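Local coordinates for protein endoglucanase EG-II (Hypocrea jecorina, PDB 3QR3) that hydrolyses internal beta-1,4-glucosidic bonds of cellulose, acting as an endoglucanase whose catalytic domain is a TIM barrel, at residues A[46-51]-A[60-65]; A[187-192]-A[243-248]; A[164-169]-A[202-207]. All blocks are in the same frame, centred on the assembly; numbering follows the deposited sequence.

In the fold
All three contacts belong to one TIM barrel of glycoside hydrolase family 5: interaction 1 joins a helix to a strand, interactions 2 and 3 each join a helix to a loop. Interaction 1 lies across the chain's centre from the other two, its centre about 26 Å and 27 Å from theirs. Even so, its nearest atoms come within about 5 Å of interaction 2, because the side chains of R61 and Q187 approach each other, bonding to the consecutive residues N148 and E149. In this family the cleft lies at the C-terminal ends of the strands, and loop 187-192 follows strand 179-182. Interactions 2 and 3, about 22 Å apart between centres, touch where W248 CH2 packs on S202 OG at 3.3 Å.

Interaction 1. Residues A[46-51]-A[60-65]; sequences GQMQHF and FRLPVG
The backbone N-H of F51 donates to Q47 O, N to O 2.9 Å, a helical bond that sets the residue whose CB meets the ring of F60. Helix and strand belong to a beta-alpha-beta crossover of the TIM barrel: helix 44-55 follows strand 5-11 and leads into strand 59-64, which lies beside strand 5-11 in the parallel sheet. The axes of 46-51 and 60-64 run nearly antiparallel at 161°; no hydrogen bond crosses between them, and the side chains that meet are apolar.

F60 is the centre of the contact. M48 lies over one face of its ring, with CG 3.8 Å from the centroid and only 5° off the normal, a nearly perpendicular CH-pi approach. The sulfur beside it makes an oblique Met-aromatic contact, SD standing 4.1 Å from the same centroid. With CG anti to the carbonyl carbon (chi1 -72°), M48 extends from the helix across this face before bending at SD. F51 comes instead to the rim, its CB lying in the ring plane 3.6 Å from F60 CZ.

L89 and C93 of helix 80-95, together with I10 of strand 5-11, also pack on M48. R61 turns the other way, into the barrel, where it forms a salt bridge with E260. Farther along the strand, the M48 sulfur makes its last contact across the interface, SD lying 4.5 Å from L62 CD2.

Interaction 2. Residues A[187-192]-A[243-248]; sequences QSAGAF and SPLATW. With SO4 (sulfate ion), chain C; SO4 (sulfate ion), chain K.
L245 is the hub of this contact, reaching from helix 238-251 of the TIM barrel to the loop 187-192 with both branches of its side chain. CD2 packs against A189 CB at 4.3 Å, while CD1 comes obliquely to the F192 ring, 4.0 Å from CD2 of that residue. CG stands anti to the backbone N (chi1 -179°), and this torsion carries the fork toward the loop. One turn on, W248 adds a looser contact: its CZ3 lies at the edge of the F192 ring, near the ring plane, 4.4 Å from F192 CE2.

Behind this first shell, F216 of strand 214-219 meets both aromatic rings, its plane steeply inclined to those of F192 and W248. A198 from helix 197-201 packs on both as well. The loop is shaped from within by an ST turn, in which G190 N donates to S188 OG at 3.1 Å, and A189 is tied to the barrel by a backbone hydrogen bond with H219.

At the outer edge of the indole, W248 NE1 points nearly straight at O4 of a sulfate ion (chain K), 3.0 Å away with an angle of 163° at the hydrogen; the sulfate's S lies in the plane of the indole, at its edge. Were W248 replaced by an alanine, the sulfate oxygen would probably lose its N-H donor, and the edge of F192 and the ring of F216 an aromatic neighbour. No hydrogen bond crosses between loop and helix, so dispersion and shape carry the join, while the indole's polar N-H is directed to an ion probably taken up from the crystallisation liquor.

Interaction 3. Residues A[164-169]-A[202-207]; sequences EVVTAI and SQVTNP
V166 meets V204 obliquely, each valine pointing its CB toward the opposite segment. The two methyls of V166 divide the work. CG2 packs on V204 CG1 at 3.9 Å, whereas CG1, anti to the backbone N (chi1 167°), is swung along the loop to lie 3.8 Å from T205 O. That carbonyl also accepts a hydrogen bond from the side chain of Q163, one turn earlier in the helix, so it is satisfied although its neighbour in this contact is a methyl group. The CB of T205 points away from the helix, so it is the backbone that faces V166. At the far end the N206 side chain comes back to V166, crossing it obliquely, and P207 flanks T167 more loosely, with CG of the proline 4.8 Å from CG2 of the threonine.

Beneath the valines lies the sheet: V166 packs on I179, L181 and L214, and V204 shares L181. V166 therefore touches strands 179-182 and 214-219, and is bordered here by the loop leading into strand 214-219. A helix set with its apolar side on the outside of neighbouring parallel strands is typical of the TIM barrel.

Interaction 1. Residues A[46-51]-A[60-65]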
loop_
_atom_site.group_PDB
_atom_site.type_symbol
_atom_site.label_atom_id
_atom_site.label_comp_id
_atom_site.label_asym_id
_atom_site.label_seq_id
_atom_site.Cartn_x
_atom_site.Cartn_y
_atom_site.Cartn_z
ATOM N N GLY A 46 -7.899 16.766 2.387
ATOM C CA GLY A 46 -9.069 16.971 3.217
ATOM C C GLY A 46 -9.634 15.657 3.728
ATOM O O GLY A 46 -10.091 15.578 4.867
ATOM N N GLN A 47 -9.609 14.621 2.891
ATOM C CA GLN A 47 -10.063 13.302 3.335
ATOM C C GLN A 47 -9.175 12.799 4.467
ATOM O O GLN A 47 -9.667 12.378 5.521
ATOM C CB GLN A 47 -10.051 12.284 2.191
ATOM C CG GLN A 47 -11.160 12.439 1.174
ATOM C CD GLN A 47 -10.975 11.512 -0.013
ATOM O OE1 GLN A 47 -10.505 10.381 0.139
ATOM N NE2 GLN A 47 -11.333 11.987 -1.203
ATOM N N MET A 48 -7.866 12.837 4.252
ATOM C CA MET A 48 -6.928 12.364 5.276
ATOM C C MET A 48 -7.130 13.086 6.613
ATOM O O MET A 48 -7.076 12.469 7.674
ATOM C CB MET A 48 -5.479 12.509 4.803
ATOM C CG MET A 48 -5.081 11.514 3.708
ATOM S SD MET A 48 -3.308 11.508 3.372
ATOM C CE MET A 48 -3.112 13.093 2.562
ATOM N N GLN A 49 -7.372 14.391 6.558
ATOM C CA GLN A 49 -7.547 15.165 7.785
ATOM C C GLN A 49 -8.771 14.665 8.561
ATOM O O GLN A 49 -8.725 14.505 9.779
ATOM C CB GLN A 49 -7.666 16.657 7.474
ATOM C CG GLN A 49 -7.777 17.539 8.706
ATOM C CD GLN A 49 -8.070 18.986 8.361
ATOM O OE1 GLN A 49 -7.602 19.901 9.037
ATOM N NE2 GLN A 49 -8.852 19.200 7.305
ATOM N N HIS A 50 -9.858 14.412 7.842
ATOM C CA HIS A 50 -11.043 13.794 8.428
ATOM C C HIS A 50 -10.731 12.419 9.033
ATOM O O HIS A 50 -11.118 12.126 10.163
ATOM C CB HIS A 50 -12.145 13.670 7.371
ATOM C CG HIS A 50 -13.107 12.553 7.623
ATOM N ND1 HIS A 50 -14.040 12.586 8.642
ATOM C CD2 HIS A 50 -13.290 11.373 6.984
ATOM C CE1 HIS A 50 -14.754 11.474 8.619
ATOM N NE2 HIS A 50 -14.317 10.720 7.624
ATOM N N PHE A 51 -10.052 11.573 8.270
ATOM C CA PHE A 51 -9.710 10.234 8.736
ATOM C C PHE A 51 -8.890 10.274 10.020
ATOM O O PHE A 51 -9.104 9.469 10.923
ATOM C CB PHE A 51 -8.958 9.460 7.647
ATOM C CG PHE A 51 -9.850 8.929 6.557
ATOM C CD1 PHE A 51 -11.014 8.250 6.874
ATOM C CD2 PHE A 51 -9.515 9.097 5.220
ATOM C CE1 PHE A 51 -11.834 7.749 5.876
ATOM C CE2 PHE A 51 -10.327 8.596 4.219
ATOM C CZ PHE A 51 -11.490 7.927 4.545
ATOM N N PHE A 60 -1.630 6.204 5.953
ATOM C CA PHE A 60 -2.234 6.244 4.618
ATOM C C PHE A 60 -1.268 5.676 3.606
ATOM O O PHE A 60 -0.057 5.788 3.760
ATOM C CB PHE A 60 -2.660 7.667 4.245
ATOM C CG PHE A 60 -3.639 8.239 5.218
ATOM C CD1 PHE A 60 -4.955 7.828 5.202
ATOM C CD2 PHE A 60 -3.224 9.125 6.192
ATOM C CE1 PHE A 60 -5.869 8.314 6.130
ATOM C CE2 PHE A 60 -4.126 9.627 7.117
ATOM C CZ PHE A 60 -5.452 9.215 7.085
ATOM N N ARG A 61 -1.816 5.039 2.584
ATOM C CA ARG A 61 -1.020 4.495 1.506
ATOM C C ARG A 61 -1.332 5.318 0.269
ATOM O O ARG A 61 -2.504 5.597 -0.020
ATOM C CB ARG A 61 -1.397 3.037 1.288
ATOM C CG ARG A 61 -0.577 2.297 0.246
ATOM C CD ARG A 61 -0.728 0.813 0.510
ATOM N NE ARG A 61 -0.057 -0.079 -0.436
ATOM C CZ ARG A 61 -0.620 -0.572 -1.532
ATOM N NH1 ARG A 61 -1.855 -0.208 -1.884
ATOM N NH2 ARG A 61 0.066 -1.411 -2.292
ATOM N N LEU A 62 -0.285 5.713 -0.451
ATOM C CA LEU A 62 -0.431 6.639 -1.576
ATOM C C LEU A 62 0.084 6.002 -2.859
ATOM O O LEU A 62 1.256 6.178 -3.232
ATOM C CB LEU A 62 0.330 7.937 -1.291
ATOM C CG LEU A 62 0.088 8.625 0.062
ATOM C CD1 LEU A 62 0.884 9.930 0.155
ATOM C CD2 LEU A 62 -1.391 8.905 0.288
ATOM N N PRO A 63 -0.789 5.248 -3.538
ATOM C CA PRO A 63 -0.427 4.532 -4.761
ATOM C C PRO A 63 -0.043 5.495 -5.858
ATOM O O PRO A 63 -0.723 6.503 -6.043
ATOM C CB PRO A 63 -1.730 3.826 -5.153
ATOM C CG PRO A 63 -2.526 3.770 -3.930
ATOM C CD PRO A 63 -2.188 5.011 -3.162
ATOM N N VAL A 64 1.029 5.182 -6.582
ATOM C CA VAL A 64 1.428 6.006 -7.717
ATOM C C VAL A 64 2.134 5.154 -8.759
ATOM O O VAL A 64 2.831 4.185 -8.426
ATOM C CB VAL A 64 2.323 7.187 -7.290
ATOM C CG1 VAL A 64 3.535 6.679 -6.536
ATOM C CG2 VAL A 64 2.745 8.011 -8.528
ATOM N N GLY A 65 1.934 5.504 -10.022
ATOM C CA GLY A 65 2.556 4.771 -11.105
ATOM C C GLY A 65 4.032 5.096 -11.223
ATOM O O GLY A 65 4.436 6.256 -11.134
#

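Interaction 2. Residues A[187-192]-A[243-248]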
loop_
_atom_site.group_PDB
_atom_site.type_symbol
_atom_site.label_atom_id
_atom_site.label_comp_id
_atom_site.label_asym_id
_atom_site.label_seq_id
_atom_site.Cartn_x
_atom_site.Cartn_y
_atom_site.Cartn_z
ATOM N N GLN A 187 0.431 -10.526 -3.825
ATOM C CA GLN A 187 0.613 -10.261 -2.399
ATOM C C GLN A 187 -0.408 -10.940 -1.488
ATOM O O GLN A 187 -0.536 -10.573 -0.323
ATOM C CB GLN A 187 0.579 -8.760 -2.133
ATOM C CG GLN A 187 1.864 -8.037 -2.503
ATOM C CD GLN A 187 1.814 -6.578 -2.094
ATOM O OE1 GLN A 187 1.456 -5.717 -2.892
ATOM N NE2 GLN A 187 2.130 -6.298 -0.831
ATOM N N SER A 188 -1.126 -11.933 -1.990
ATOM C CA SER A 188 -2.154 -12.565 -1.165
ATOM C C SER A 188 -1.623 -13.134 0.144
ATOM O O SER A 188 -0.656 -13.908 0.167
ATOM C CB SER A 188 -2.894 -13.661 -1.926
ATOM O OG SER A 188 -3.768 -14.333 -1.031
ATOM N N ALA A 189 -2.266 -12.743 1.239
ATOM C CA ALA A 189 -1.922 -13.257 2.553
ATOM C C ALA A 189 -2.143 -14.769 2.607
ATOM O O ALA A 189 -1.483 -15.474 3.361
ATOM C CB ALA A 189 -2.754 -12.538 3.644
ATOM N N GLY A 190 -3.086 -15.260 1.811
ATOM C CA GLY A 190 -3.392 -16.684 1.791
ATOM C C GLY A 190 -2.312 -17.551 1.161
ATOM O O GLY A 190 -2.144 -18.715 1.530
ATOM N N ALA A 191 -1.569 -16.990 0.214
ATOM C CA ALA A 191 -0.561 -17.753 -0.525
ATOM C C ALA A 191 0.860 -17.414 -0.082
ATOM O O ALA A 191 1.822 -18.000 -0.575
ATOM C CB ALA A 191 -0.702 -17.503 -2.022
ATOM N N PHE A 192 0.979 -16.460 0.837
ATOM C CA PHE A 192 2.271 -15.870 1.173
ATOM C C PHE A 192 3.303 -16.909 1.621
ATOM O O PHE A 192 4.468 -16.848 1.225
ATOM C CB PHE A 192 2.098 -14.767 2.223
ATOM C CG PHE A 192 3.362 -14.022 2.535
ATOM C CD1 PHE A 192 3.948 -13.196 1.591
ATOM C CD2 PHE A 192 3.961 -14.140 3.777
ATOM C CE1 PHE A 192 5.113 -12.511 1.876
ATOM C CE2 PHE A 192 5.126 -13.455 4.072
ATOM C CZ PHE A 192 5.702 -12.640 3.121
ATOM N N SER A 243 -4.712 -16.644 10.442
ATOM C CA SER A 243 -4.299 -17.500 11.559
ATOM C C SER A 243 -2.958 -18.195 11.260
ATOM O O SER A 243 -1.999 -18.044 12.024
ATOM C CB SER A 243 -5.395 -18.512 11.946
ATOM O OG SER A 243 -4.958 -19.344 13.025
ATOM N N PRO A 244 -2.873 -18.936 10.138
ATOM C CA PRO A 244 -1.592 -19.561 9.776
ATOM C C PRO A 244 -0.476 -18.528 9.644
ATOM O O PRO A 244 0.669 -18.806 9.996
ATOM C CB PRO A 244 -1.866 -20.178 8.405
ATOM C CG PRO A 244 -3.335 -20.315 8.315
ATOM C CD PRO A 244 -3.948 -19.271 9.193
ATOM N N LEU A 245 -0.793 -17.345 9.125
ATOM C CA LEU A 245 0.239 -16.325 8.969
ATOM C C LEU A 245 0.712 -15.811 10.332
ATOM O O LEU A 245 1.907 -15.656 10.561
ATOM C CB LEU A 245 -0.252 -15.167 8.089
ATOM C CG LEU A 245 0.750 -14.044 7.817
ATOM C CD1 LEU A 245 2.089 -14.602 7.301
ATOM C CD2 LEU A 245 0.162 -13.052 6.822
ATOM N N ALA A 246 -0.226 -15.543 11.237
ATOM C CA ALA A 246 0.130 -15.087 12.583
ATOM C C ALA A 246 1.102 -16.055 13.263
ATOM O O ALA A 246 2.109 -15.643 13.850
ATOM C CB ALA A 246 -1.128 -14.900 13.446
ATOM N N THR A 247 0.780 -17.341 13.191
ATOM C CA THR A 247 1.612 -18.384 13.782
ATOM C C THR A 247 3.018 -18.337 13.211
ATOM O O THR A 247 4.001 -18.335 13.957
ATOM C CB THR A 247 1.017 -19.774 13.511
ATOM O OG1 THR A 247 -0.292 -19.843 14.093
ATOM C CG2 THR A 247 1.909 -20.881 14.109
ATOM N N TRP A 248 3.100 -18.297 11.882
ATOM C CA TRP A 248 4.383 -18.230 11.191
ATOM C C TRP A 248 5.176 -16.980 11.593
ATOM O O TRP A 248 6.358 -17.058 11.935
ATOM C CB TRP A 248 4.186 -18.268 9.670
ATOM C CG TRP A 248 5.489 -18.284 8.939
ATOM C CD1 TRP A 248 6.246 -19.379 8.643
ATOM C CD2 TRP A 248 6.210 -17.150 8.443
ATOM N NE1 TRP A 248 7.390 -18.999 7.986
ATOM C CE2 TRP A 248 7.393 -17.636 7.852
ATOM C CE3 TRP A 248 5.968 -15.772 8.437
ATOM C CZ2 TRP A 248 8.334 -16.793 7.258
ATOM C CZ3 TRP A 248 6.906 -14.936 7.849
ATOM C CH2 TRP A 248 8.072 -15.451 7.264
HETATM S S SO4 C . -5.331 -17.451 -1.565
HETATM O O1 SO4 C . -4.397 -16.426 -1.998
HETATM O O2 SO4 C . -4.637 -18.730 -1.416
HETATM O O3 SO4 C . -5.903 -17.064 -0.275
HETATM O O4 SO4 C . -6.388 -17.568 -2.564
HETATM S S SO4 K . 11.040 -19.731 6.616
HETATM O O1 SO4 K . 10.649 -18.950 5.456
HETATM O O2 SO4 K . 12.024 -20.730 6.210
HETATM O O3 SO4 K . 11.629 -18.831 7.612
HETATM O O4 SO4 K . 9.853 -20.401 7.147
#

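Interaction 3. Residues A[164-169]-A[202-207]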
loop_
_atom_site.group_PDB
_atom_site.type_symbol
_atom_site.label_atom_id
_atom_site.label_comp_id
_atom_site.label_asym_id
_atom_site.label_seq_id
_atom_site.Cartn_x
_atom_site.Cartn_y
_atom_site.Cartn_z
ATOM N N GLU A 164 18.160 -5.908 -3.424
ATOM C CA GLU A 164 18.876 -4.790 -4.034
ATOM C C GLU A 164 18.176 -3.451 -3.727
ATOM O O GLU A 164 18.820 -2.432 -3.492
ATOM C CB GLU A 164 19.004 -4.987 -5.552
ATOM C CG GLU A 164 19.999 -6.079 -5.992
ATOM C CD GLU A 164 20.437 -5.897 -7.446
ATOM O OE1 GLU A 164 20.450 -4.736 -7.923
ATOM O OE2 GLU A 164 20.767 -6.907 -8.110
ATOM N N VAL A 165 16.855 -3.448 -3.738
ATOM C CA VAL A 165 16.120 -2.224 -3.401
ATOM C C VAL A 165 16.336 -1.822 -1.940
ATOM O O VAL A 165 16.671 -0.675 -1.644
ATOM C CB VAL A 165 14.620 -2.361 -3.704
ATOM C CG1 VAL A 165 13.840 -1.160 -3.162
ATOM C CG2 VAL A 165 14.416 -2.488 -5.211
ATOM N N VAL A 166 16.165 -2.765 -1.023
ATOM C CA VAL A 166 16.419 -2.466 0.390
ATOM C C VAL A 166 17.831 -1.901 0.597
ATOM O O VAL A 166 18.028 -0.920 1.316
ATOM C CB VAL A 166 16.204 -3.693 1.291
ATOM C CG1 VAL A 166 16.789 -3.438 2.683
ATOM C CG2 VAL A 166 14.712 -4.024 1.381
ATOM N N THR A 167 18.815 -2.503 -0.056
ATOM C CA THR A 167 20.181 -2.011 0.062
ATOM C C THR A 167 20.289 -0.582 -0.456
ATOM O O THR A 167 20.938 0.266 0.159
ATOM C CB THR A 167 21.171 -2.916 -0.679
ATOM O OG1 THR A 167 21.023 -4.256 -0.200
ATOM C CG2 THR A 167 22.615 -2.443 -0.458
ATOM N N ALA A 168 19.634 -0.309 -1.580
ATOM C CA ALA A 168 19.681 1.034 -2.154
ATOM C C ALA A 168 19.039 2.060 -1.228
ATOM O O ALA A 168 19.539 3.176 -1.075
ATOM C CB ALA A 168 19.021 1.061 -3.520
ATOM N N ILE A 169 17.926 1.679 -0.613
ATOM C CA ILE A 169 17.189 2.610 0.226
ATOM C C ILE A 169 18.028 2.977 1.453
ATOM O O ILE A 169 18.124 4.142 1.820
ATOM C CB ILE A 169 15.847 2.002 0.670
ATOM C CG1 ILE A 169 14.916 1.848 -0.538
ATOM C CG2 ILE A 169 15.213 2.839 1.770
ATOM C CD1 ILE A 169 13.599 1.186 -0.215
ATOM N N SER A 202 12.260 -13.697 3.648
ATOM C CA SER A 202 12.869 -13.745 4.973
ATOM C C SER A 202 14.389 -13.582 4.943
ATOM O O SER A 202 15.000 -13.286 5.972
ATOM C CB SER A 202 12.504 -15.048 5.697
ATOM O OG SER A 202 11.148 -15.028 6.109
ATOM N N GLN A 203 14.997 -13.777 3.773
ATOM C CA GLN A 203 16.456 -13.720 3.643
ATOM C C GLN A 203 16.949 -12.293 3.388
ATOM O O GLN A 203 18.152 -12.035 3.392
ATOM C CB GLN A 203 16.932 -14.641 2.513
ATOM C CG GLN A 203 16.275 -16.027 2.501
ATOM C CD GLN A 203 16.278 -16.696 3.867
ATOM O OE1 GLN A 203 17.269 -16.645 4.594
ATOM N NE2 GLN A 203 15.160 -17.333 4.221
ATOM N N VAL A 204 16.018 -11.372 3.156
ATOM C CA VAL A 204 16.369 -9.986 2.858
ATOM C C VAL A 204 16.786 -9.285 4.143
ATOM O O VAL A 204 16.131 -9.426 5.156
ATOM C CB VAL A 204 15.177 -9.241 2.191
ATOM C CG1 VAL A 204 15.479 -7.755 2.017
ATOM C CG2 VAL A 204 14.846 -9.874 0.853
ATOM N N THR A 205 17.891 -8.547 4.108
ATOM C CA THR A 205 18.370 -7.868 5.297
ATOM C C THR A 205 18.831 -6.456 4.998
ATOM O O THR A 205 19.128 -6.131 3.862
ATOM C CB THR A 205 19.600 -8.596 5.921
ATOM O OG1 THR A 205 20.694 -8.590 4.988
ATOM C CG2 THR A 205 19.254 -10.030 6.329
ATOM N N ASN A 206 18.917 -5.640 6.041
ATOM C CA ASN A 206 19.611 -4.362 5.984
ATOM C C ASN A 206 21.107 -4.621 5.821
ATOM O O ASN A 206 21.574 -5.722 6.098
ATOM C CB ASN A 206 19.385 -3.589 7.287
ATOM C CG ASN A 206 17.912 -3.327 7.568
ATOM O OD1 ASN A 206 17.375 -3.748 8.596
ATOM N ND2 ASN A 206 17.259 -2.629 6.659
ATOM N N PRO A 207 21.863 -3.603 5.390
ATOM C CA PRO A 207 23.320 -3.729 5.250
ATOM C C PRO A 207 24.000 -4.309 6.488
ATOM O O PRO A 207 24.970 -5.059 6.340
ATOM C CB PRO A 207 23.766 -2.285 5.035
ATOM C CG PRO A 207 22.591 -1.661 4.291
ATOM C CD PRO A 207 21.363 -2.315 4.869
#